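Local coordinates for large ribosomal subunit protein uL10 (Thermotoga maritima, PDB 1ZAV), which probably forms part of the ribosomal stalk, binding large-subunit rRNA and L7/L12 dimers and playing a central role in the interaction of the ribosome with GTP-bound translation factors, at residues A[61-66]-A[83-88]; A[26-31]-A[53-58]. All blocks are in the same frame, centred on the assembly; numbering follows the deposited sequence. Where two conformers were deposited one is given.

Contact 1 (A[61-66]-A[83-88]); sequences TLLNLA and TAVLYV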
ATOM      1  N   THR A  61     -32.127  -3.313  24.266  1.00 59.61           N
ATOM      2  CA  THR A  61     -32.815  -4.597  24.235  1.00 59.42           C
ATOM      3  C   THR A  61     -33.239  -4.966  22.816  1.00 58.59           C
ATOM      4  O   THR A  61     -33.007  -6.086  22.370  1.00 58.16           O
ATOM      5  CB  THR A  61     -34.049  -4.588  25.167  1.00 61.19           C
ATOM      6  OG1 THR A  61     -33.627  -4.348  26.518  1.00 61.77           O
ATOM      7  CG2 THR A  61     -34.778  -5.929  25.106  1.00 61.62           C
ATOM      8  N   LEU A  62     -33.847  -4.017  22.111  1.00 57.80           N
ATOM      9  CA  LEU A  62     -34.291  -4.224  20.731  1.00 57.82           C
ATOM     10  C   LEU A  62     -33.099  -4.542  19.825  1.00 55.78           C
ATOM     11  O   LEU A  62     -33.145  -5.476  19.024  1.00 55.23           O
ATOM     12  CB  LEU A  62     -34.986  -2.962  20.215  1.00 59.88           C
ATOM     13  CG  LEU A  62     -35.919  -3.024  19.000  1.00 62.04           C
ATOM     14  CD1 LEU A  62     -36.351  -1.600  18.672  1.00 61.87           C
ATOM     15  CD2 LEU A  62     -35.245  -3.659  17.795  1.00 63.12           C
ATOM     16  N   LEU A  63     -32.043  -3.739  19.937  1.00 53.81           N
ATOM     17  CA  LEU A  63     -30.841  -3.947  19.135  1.00 50.72           C
ATOM     18  C   LEU A  63     -30.268  -5.338  19.370  1.00 48.62           C
ATOM     19  O   LEU A  63     -29.928  -6.053  18.428  1.00 46.38           O
ATOM     20  CB  LEU A  63     -29.775  -2.907  19.487  1.00 51.03           C
ATOM     21  CG  LEU A  63     -29.994  -1.495  18.940  1.00 49.23           C
ATOM     22  CD1 LEU A  63     -28.808  -0.617  19.305  1.00 48.69           C
ATOM     23  CD2 LEU A  63     -30.158  -1.560  17.433  1.00 48.51           C
ATOM     24  N   ASN A  64     -30.162  -5.712  20.640  1.00 47.70           N
ATOM     25  CA  ASN A  64     -29.623  -7.007  21.003  1.00 49.68           C
ATOM     26  C   ASN A  64     -30.378  -8.154  20.317  1.00 47.38           C
ATOM     27  O   ASN A  64     -29.776  -8.958  19.620  1.00 45.67           O
ATOM     28  CB  ASN A  64     -29.657  -7.181  22.523  1.00 52.92           C
ATOM     29  CG  ASN A  64     -28.556  -8.102  23.025  1.00 57.07           C
ATOM     30  OD1 ASN A  64     -28.443  -9.246  22.587  1.00 61.23           O
ATOM     31  ND2 ASN A  64     -27.738  -7.602  23.945  1.00 59.20           N
ATOM     32  N   LEU A  65     -31.694  -8.220  20.501  1.00 48.63           N
ATOM     33  CA  LEU A  65     -32.474  -9.291  19.878  1.00 48.80           C
ATOM     34  C   LEU A  65     -32.391  -9.274  18.350  1.00 47.63           C
ATOM     35  O   LEU A  65     -32.336 -10.328  17.712  1.00 45.34           O
ATOM     36  CB  LEU A  65     -33.944  -9.222  20.313  1.00 50.13           C
ATOM     37  CG  LEU A  65     -34.284  -9.499  21.784  1.00 53.49           C
ATOM     38  CD1 LEU A  65     -35.799  -9.543  21.953  1.00 53.71           C
ATOM     39  CD2 LEU A  65     -33.682 -10.822  22.224  1.00 55.27           C
ATOM     40  N   ALA A  66     -32.386  -8.083  17.755  1.00 46.09           N
ATOM     41  CA  ALA A  66     -32.296  -7.985  16.299  1.00 45.76           C
ATOM     42  C   ALA A  66     -30.954  -8.510  15.788  1.00 44.75           C
ATOM     43  O   ALA A  66     -30.901  -9.215  14.788  1.00 47.18           O
ATOM     44  CB  ALA A  66     -32.495  -6.543  15.858  1.00 45.98           C
ATOM     45  N   THR A  83     -27.979   3.822  22.861  1.00 58.55           N
ATOM     46  CA  THR A  83     -27.179   3.763  21.646  1.00 54.72           C
ATOM     47  C   THR A  83     -27.960   4.003  20.368  1.00 53.14           C
ATOM     48  O   THR A  83     -29.035   3.443  20.162  1.00 55.15           O
ATOM     49  CB  THR A  83     -26.490   2.397  21.533  1.00 54.32           C
ATOM     50  OG1 THR A  83     -25.813   2.100  22.762  1.00 53.80           O
ATOM     51  CG2 THR A  83     -25.485   2.400  20.392  1.00 53.20           C
ATOM     52  N   ALA A  84     -27.410   4.850  19.507  1.00 49.31           N
ATOM     53  CA  ALA A  84     -28.037   5.146  18.232  1.00 46.69           C
ATOM     54  C   ALA A  84     -27.343   4.243  17.232  1.00 44.56           C
ATOM     55  O   ALA A  84     -26.215   3.797  17.467  1.00 43.85           O
ATOM     56  CB  ALA A  84     -27.829   6.611  17.866  1.00 46.91           C
ATOM     57  N   VAL A  85     -27.999   3.970  16.113  1.00 40.77           N
ATOM     58  CA  VAL A  85     -27.406   3.096  15.128  1.00 39.40           C
ATOM     59  C   VAL A  85     -27.428   3.687  13.722  1.00 39.54           C
ATOM     60  O   VAL A  85     -28.461   4.161  13.246  1.00 41.44           O
ATOM     61  CB  VAL A  85     -28.125   1.706  15.146  1.00 38.48           C
ATOM     62  CG1 VAL A  85     -29.548   1.825  14.645  1.00 35.76           C
ATOM     63  CG2 VAL A  85     -27.373   0.730  14.326  1.00 41.81           C
ATOM     64  N   LEU A  86     -26.273   3.653  13.070  0.50 41.06           N
ATOM     65  CA  LEU A  86     -26.117   4.168  11.715  0.50 40.62           C
ATOM     66  C   LEU A  86     -25.944   2.966  10.801  0.50 40.15           C
ATOM     67  O   LEU A  86     -24.988   2.209  10.947  0.50 41.25           O
ATOM     68  CB  LEU A  86     -24.875   5.065  11.641  0.50 41.77           C
ATOM     69  CG  LEU A  86     -24.478   5.777  10.345  0.50 43.70           C
ATOM     70  CD1 LEU A  86     -23.254   6.649  10.615  0.50 44.33           C
ATOM     71  CD2 LEU A  86     -24.166   4.773   9.254  0.50 42.41           C
ATOM     72  N   TYR A  87     -26.863   2.770   9.862  1.00 37.25           N
ATOM     73  CA  TYR A  87     -26.728   1.637   8.965  1.00 37.87           C
ATOM     74  C   TYR A  87     -26.966   2.003   7.520  1.00 37.78           C
ATOM     75  O   TYR A  87     -27.664   2.977   7.224  1.00 39.50           O
ATOM     76  CB  TYR A  87     -27.633   0.475   9.411  1.00 38.84           C
ATOM     77  CG  TYR A  87     -29.106   0.784   9.467  1.00 39.93           C
ATOM     78  CD1 TYR A  87     -29.874   0.831   8.309  1.00 42.89           C
ATOM     79  CD2 TYR A  87     -29.739   0.992  10.686  1.00 42.86           C
ATOM     80  CE1 TYR A  87     -31.244   1.069   8.364  1.00 43.43           C
ATOM     81  CE2 TYR A  87     -31.107   1.233  10.755  1.00 44.00           C
ATOM     82  CZ  TYR A  87     -31.851   1.265   9.590  1.00 44.44           C
ATOM     83  OH  TYR A  87     -33.201   1.485   9.667  1.00 46.45           O
ATOM     84  N   VAL A  88     -26.343   1.236   6.631  1.00 37.89           N
ATOM     85  CA  VAL A  88     -26.448   1.448   5.197  1.00 39.53           C
ATOM     86  C   VAL A  88     -27.060   0.231   4.522  1.00 41.24           C
ATOM     87  O   VAL A  88     -26.617  -0.897   4.739  1.00 37.23           O
ATOM     88  CB  VAL A  88     -25.058   1.721   4.570  1.00 40.89           C
ATOM     89  CG1 VAL A  88     -25.171   1.800   3.047  1.00 38.50           C
ATOM     90  CG2 VAL A  88     -24.488   3.028   5.126  1.00 37.41           C
TER

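Contact 2 (A[26-31]-A[53-58]); sequences LFADFL and ARFRVV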
ATOM      1  N   LEU A  26     -23.058   0.895  12.503  1.00 39.16           N
ATOM      2  CA  LEU A  26     -22.134   1.589  13.388  1.00 39.90           C
ATOM      3  C   LEU A  26     -22.912   2.082  14.605  1.00 40.02           C
ATOM      4  O   LEU A  26     -23.972   2.706  14.483  1.00 42.32           O
ATOM      5  CB  LEU A  26     -21.442   2.747  12.644  1.00 39.64           C
ATOM      6  CG  LEU A  26     -20.430   3.587  13.435  1.00 37.92           C
ATOM      7  CD1 LEU A  26     -19.459   4.284  12.495  1.00 38.92           C
ATOM      8  CD2 LEU A  26     -21.172   4.588  14.294  1.00 40.58           C
ATOM      9  N   PHE A  27     -22.383   1.787  15.790  1.00 38.39           N
ATOM     10  CA  PHE A  27     -23.036   2.160  17.030  1.00 39.44           C
ATOM     11  C   PHE A  27     -22.457   3.433  17.594  1.00 41.41           C
ATOM     12  O   PHE A  27     -21.248   3.526  17.789  1.00 43.15           O
ATOM     13  CB  PHE A  27     -22.877   1.026  18.027  1.00 38.16           C
ATOM     14  CG  PHE A  27     -23.411  -0.280  17.519  1.00 38.46           C
ATOM     15  CD1 PHE A  27     -24.768  -0.580  17.636  1.00 40.91           C
ATOM     16  CD2 PHE A  27     -22.563  -1.202  16.908  1.00 40.29           C
ATOM     17  CE1 PHE A  27     -25.278  -1.793  17.149  1.00 37.98           C
ATOM     18  CE2 PHE A  27     -23.061  -2.420  16.417  1.00 43.45           C
ATOM     19  CZ  PHE A  27     -24.423  -2.710  16.542  1.00 40.00           C
ATOM     20  N   ALA A  28     -23.333   4.394  17.873  1.00 43.47           N
ATOM     21  CA  ALA A  28     -22.925   5.699  18.392  1.00 44.16           C
ATOM     22  C   ALA A  28     -23.679   6.180  19.628  1.00 45.47           C
ATOM     23  O   ALA A  28     -24.871   5.909  19.802  1.00 47.33           O
ATOM     24  CB  ALA A  28     -23.060   6.742  17.290  1.00 44.09           C
ATOM     25  N   ASP A  29     -22.963   6.908  20.480  1.00 46.14           N
ATOM     26  CA  ASP A  29     -23.532   7.511  21.677  1.00 46.00           C
ATOM     27  C   ASP A  29     -23.985   8.879  21.175  1.00 46.16           C
ATOM     28  O   ASP A  29     -23.150   9.705  20.811  1.00 44.74           O
ATOM     29  CB  ASP A  29     -22.452   7.687  22.748  1.00 45.04           C
ATOM     30  CG  ASP A  29     -22.930   8.492  23.943  1.00 47.15           C
ATOM     31  OD1 ASP A  29     -23.971   9.177  23.843  1.00 44.76           O
ATOM     32  OD2 ASP A  29     -22.248   8.452  24.987  1.00 50.70           O
ATOM     33  N   PHE A  30     -25.293   9.117  21.143  1.00 45.55           N
ATOM     34  CA  PHE A  30     -25.814  10.388  20.649  1.00 46.85           C
ATOM     35  C   PHE A  30     -26.466  11.220  21.757  1.00 46.42           C
ATOM     36  O   PHE A  30     -27.214  12.169  21.487  1.00 45.96           O
ATOM     37  CB  PHE A  30     -26.816  10.118  19.521  1.00 46.39           C
ATOM     38  CG  PHE A  30     -27.042  11.293  18.604  1.00 49.09           C
ATOM     39  CD1 PHE A  30     -25.988  11.829  17.867  1.00 49.69           C
ATOM     40  CD2 PHE A  30     -28.312  11.855  18.470  1.00 47.84           C
ATOM     41  CE1 PHE A  30     -26.191  12.908  17.002  1.00 51.06           C
ATOM     42  CE2 PHE A  30     -28.526  12.935  17.608  1.00 51.30           C
ATOM     43  CZ  PHE A  30     -27.463  13.463  16.874  1.00 50.14           C
ATOM     44  N   LEU A  31     -26.173  10.859  23.004  1.00 45.79           N
ATOM     45  CA  LEU A  31     -26.714  11.561  24.164  1.00 45.56           C
ATOM     46  C   LEU A  31     -26.279  13.023  24.153  1.00 46.23           C
ATOM     47  O   LEU A  31     -25.153  13.334  23.777  1.00 47.18           O
ATOM     48  CB  LEU A  31     -26.226  10.898  25.457  1.00 45.88           C
ATOM     49  CG  LEU A  31     -26.673   9.454  25.705  1.00 46.27           C
ATOM     50  CD1 LEU A  31     -25.919   8.876  26.889  1.00 47.07           C
ATOM     51  CD2 LEU A  31     -28.168   9.426  25.960  1.00 45.28           C
ATOM     52  N   ALA A  53     -29.379   5.100   3.730  1.00 41.08           N
ATOM     53  CA  ALA A  53     -28.745   5.127   5.039  1.00 42.94           C
ATOM     54  C   ALA A  53     -29.723   5.699   6.049  1.00 43.32           C
ATOM     55  O   ALA A  53     -30.544   6.561   5.715  1.00 41.76           O
ATOM     56  CB  ALA A  53     -27.471   5.978   4.993  1.00 41.58           C
ATOM     57  N   ARG A  54     -29.629   5.219   7.284  1.00 41.61           N
ATOM     58  CA  ARG A  54     -30.492   5.679   8.362  1.00 42.98           C
ATOM     59  C   ARG A  54     -29.688   5.867   9.634  1.00 42.90           C
ATOM     60  O   ARG A  54     -28.692   5.183   9.833  1.00 40.38           O
ATOM     61  CB  ARG A  54     -31.594   4.648   8.635  1.00 47.17           C
ATOM     62  CG  ARG A  54     -32.605   4.524   7.527  1.00 52.36           C
ATOM     63  CD  ARG A  54     -33.316   5.853   7.354  1.00 57.38           C
ATOM     64  NE  ARG A  54     -34.160   5.882   6.171  1.00 60.33           N
ATOM     65  CZ  ARG A  54     -35.230   5.119   5.996  1.00 63.64           C
ATOM     66  NH1 ARG A  54     -35.591   4.252   6.938  1.00 66.36           N
ATOM     67  NH2 ARG A  54     -35.944   5.232   4.883  1.00 62.79           N
ATOM     68  N   PHE A  55     -30.112   6.809  10.473  1.00 41.19           N
ATOM     69  CA  PHE A  55     -29.476   7.049  11.764  1.00 43.39           C
ATOM     70  C   PHE A  55     -30.622   7.147  12.760  1.00 45.31           C
ATOM     71  O   PHE A  55     -31.376   8.123  12.752  1.00 43.68           O
ATOM     72  CB  PHE A  55     -28.667   8.360  11.798  1.00 40.17           C
ATOM     73  CG  PHE A  55     -27.886   8.541  13.074  1.00 41.03           C
ATOM     74  CD1 PHE A  55     -26.817   7.693  13.372  1.00 39.40           C
ATOM     75  CD2 PHE A  55     -28.250   9.513  14.006  1.00 39.02           C
ATOM     76  CE1 PHE A  55     -26.123   7.806  14.582  1.00 39.04           C
ATOM     77  CE2 PHE A  55     -27.565   9.639  15.219  1.00 41.55           C
ATOM     78  CZ  PHE A  55     -26.496   8.778  15.510  1.00 41.89           C
ATOM     79  N   ARG A  56     -30.755   6.135  13.612  1.00 46.39           N
ATOM     80  CA  ARG A  56     -31.831   6.115  14.596  1.00 49.62           C
ATOM     81  C   ARG A  56     -31.381   5.694  15.991  1.00 50.96           C
ATOM     82  O   ARG A  56     -30.559   4.789  16.144  1.00 48.43           O
ATOM     83  CB  ARG A  56     -32.940   5.158  14.151  1.00 52.32           C
ATOM     84  CG  ARG A  56     -33.598   5.488  12.826  1.00 57.46           C
ATOM     85  CD  ARG A  56     -34.874   4.666  12.646  1.00 60.53           C
ATOM     86  NE  ARG A  56     -34.619   3.228  12.568  1.00 63.45           N
ATOM     87  CZ  ARG A  56     -35.572   2.298  12.538  1.00 64.40           C
ATOM     88  NH1 ARG A  56     -36.852   2.652  12.585  1.00 65.53           N
ATOM     89  NH2 ARG A  56     -35.253   1.013  12.448  1.00 62.39           N
ATOM     90  N   VAL A  57     -31.922   6.364  17.003  1.00 52.92           N
ATOM     91  CA  VAL A  57     -31.618   6.021  18.386  1.00 55.90           C
ATOM     92  C   VAL A  57     -32.508   4.819  18.653  1.00 56.51           C
ATOM     93  O   VAL A  57     -33.721   4.885  18.445  1.00 55.62           O
ATOM     94  CB  VAL A  57     -32.003   7.152  19.360  1.00 57.29           C
ATOM     95  CG1 VAL A  57     -31.848   6.668  20.801  1.00 58.15           C
ATOM     96  CG2 VAL A  57     -31.117   8.374  19.116  1.00 58.62           C
ATOM     97  N   VAL A  58     -31.910   3.716  19.093  1.00 58.18           N
ATOM     98  CA  VAL A  58     -32.676   2.503  19.352  1.00 59.62           C
ATOM     99  C   VAL A  58     -32.316   1.850  20.682  1.00 60.11           C
ATOM    100  O   VAL A  58     -31.142   1.669  21.010  1.00 60.40           O
ATOM    101  CB  VAL A  58     -32.474   1.466  18.225  1.00 59.15           C
ATOM    102  CG1 VAL A  58     -33.346   0.237  18.483  1.00 60.18           C
ATOM    103  CG2 VAL A  58     -32.814   2.088  16.883  1.00 60.28           C
TER

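Contact 1 (A[61-66]-A[83-88])
L63 reaches strand 83-88 with CG placed opposite its own carbonyl carbon (chi1 -76°) and CD1 extended away from CA (chi2 -176°), which aims CD1 at T83 and CD2 at V85. CD1 comes 4.4 Å from CB of T83 and lies 4.2 Å from the T83 carbonyl O. The latter is a loose van der Waals approach to a polar atom and not a bond. The other branch carries the apolar pair: L63 CD2 sits 4.4 Å from V85 CG1, a methyl that V85 holds between its backbone N and carbonyl carbon (chi1 68°). All three residues are buried, yet the two segments together bury a modest 112 Å², and the CA atoms of L63 and V85 remain 8.8 Å apart; the leucine side chain bridges this separation. T83 and V85 start out toward the helix and A84 between them points away, as successive residues of a strand face opposite sides of the sheet. The hydroxyl of T83 is engaged by G81 O and K115 NZ. L79 also packs on L63, while L62 and A66 of the same helix lean on helix 5-19. The evidence fits helix-on-sheet packing in an alpha+beta domain, with helix 60-69 laid over one face of the antiparallel sheet.

Contact 2 (A[26-31]-A[53-58])
D29 OD1 is gripped twice: the backbone N of L31 donates to it at 2.9 Å, with an N-H...O angle of 155° and an approach nearly along the carboxylate C-O bond, and R113 NH2 adds a salt bridge. The first bond, two residues on, defines an Asx turn where the chain leaves strand 24-28. F30 stands inside that turn and meets F55 across the contact. The pair is a T-shaped (edge-to-face) stack, with ring planes at 77° and centroids 5.1 Å apart. F55 supplies the edge: its CE2 lies 3.7 Å above the F30 plane, over the ring centre, and its CZ comes within 3.9 Å of F30 CD1. F55 CG lies anti to the backbone N (chi1 -174°), which throws the ring out over the sheet toward F30. On the next stretch of its rim, F55 CE1 is met by A28 CB at 4.2 Å. Strands 24-28 and 53-58 are not neighbours in the five-stranded antiparallel sheet; strand 83-88 runs between them, and F55 bridges it, resting on A84 and L86. This face of the sheet is covered by helices 35-49 and 94-106, whose L38, L41, L45 and I100 pack around F55. F30 in turn stacks with F33 and touches L38 and Y104. An alanine in place of F30 would probably leave the F55 edge without the aromatic face it points into and deprive F33 of its stacking partner. On the backbone side, F55 O accepts a hydrogen bond from R42 NH2 of helix 35-49.

In the fold
After helix 5-19 the chain passes through strand 24-28, the turn after it and helix 35-49 before strand 53-58 returns, and contact 2 closes that loop with 21 residues between its segments. Helix 60-69 follows directly; a further 16 residues separate segment 61-66 from 83-88, where contact 1 closes. The two loops are in series, neither nested nor crossing. Strand 83-88 couples the contacts, centred 8 Å apart, through probable hydrogen bonds from V85 N to R56 O (2.7 Å) and from A84 N to A28 O (2.8 Å). Contact 1 ties helix 60-69 to one face of the sheet, while contact 2 joins two non-adjacent strands across the opposite face.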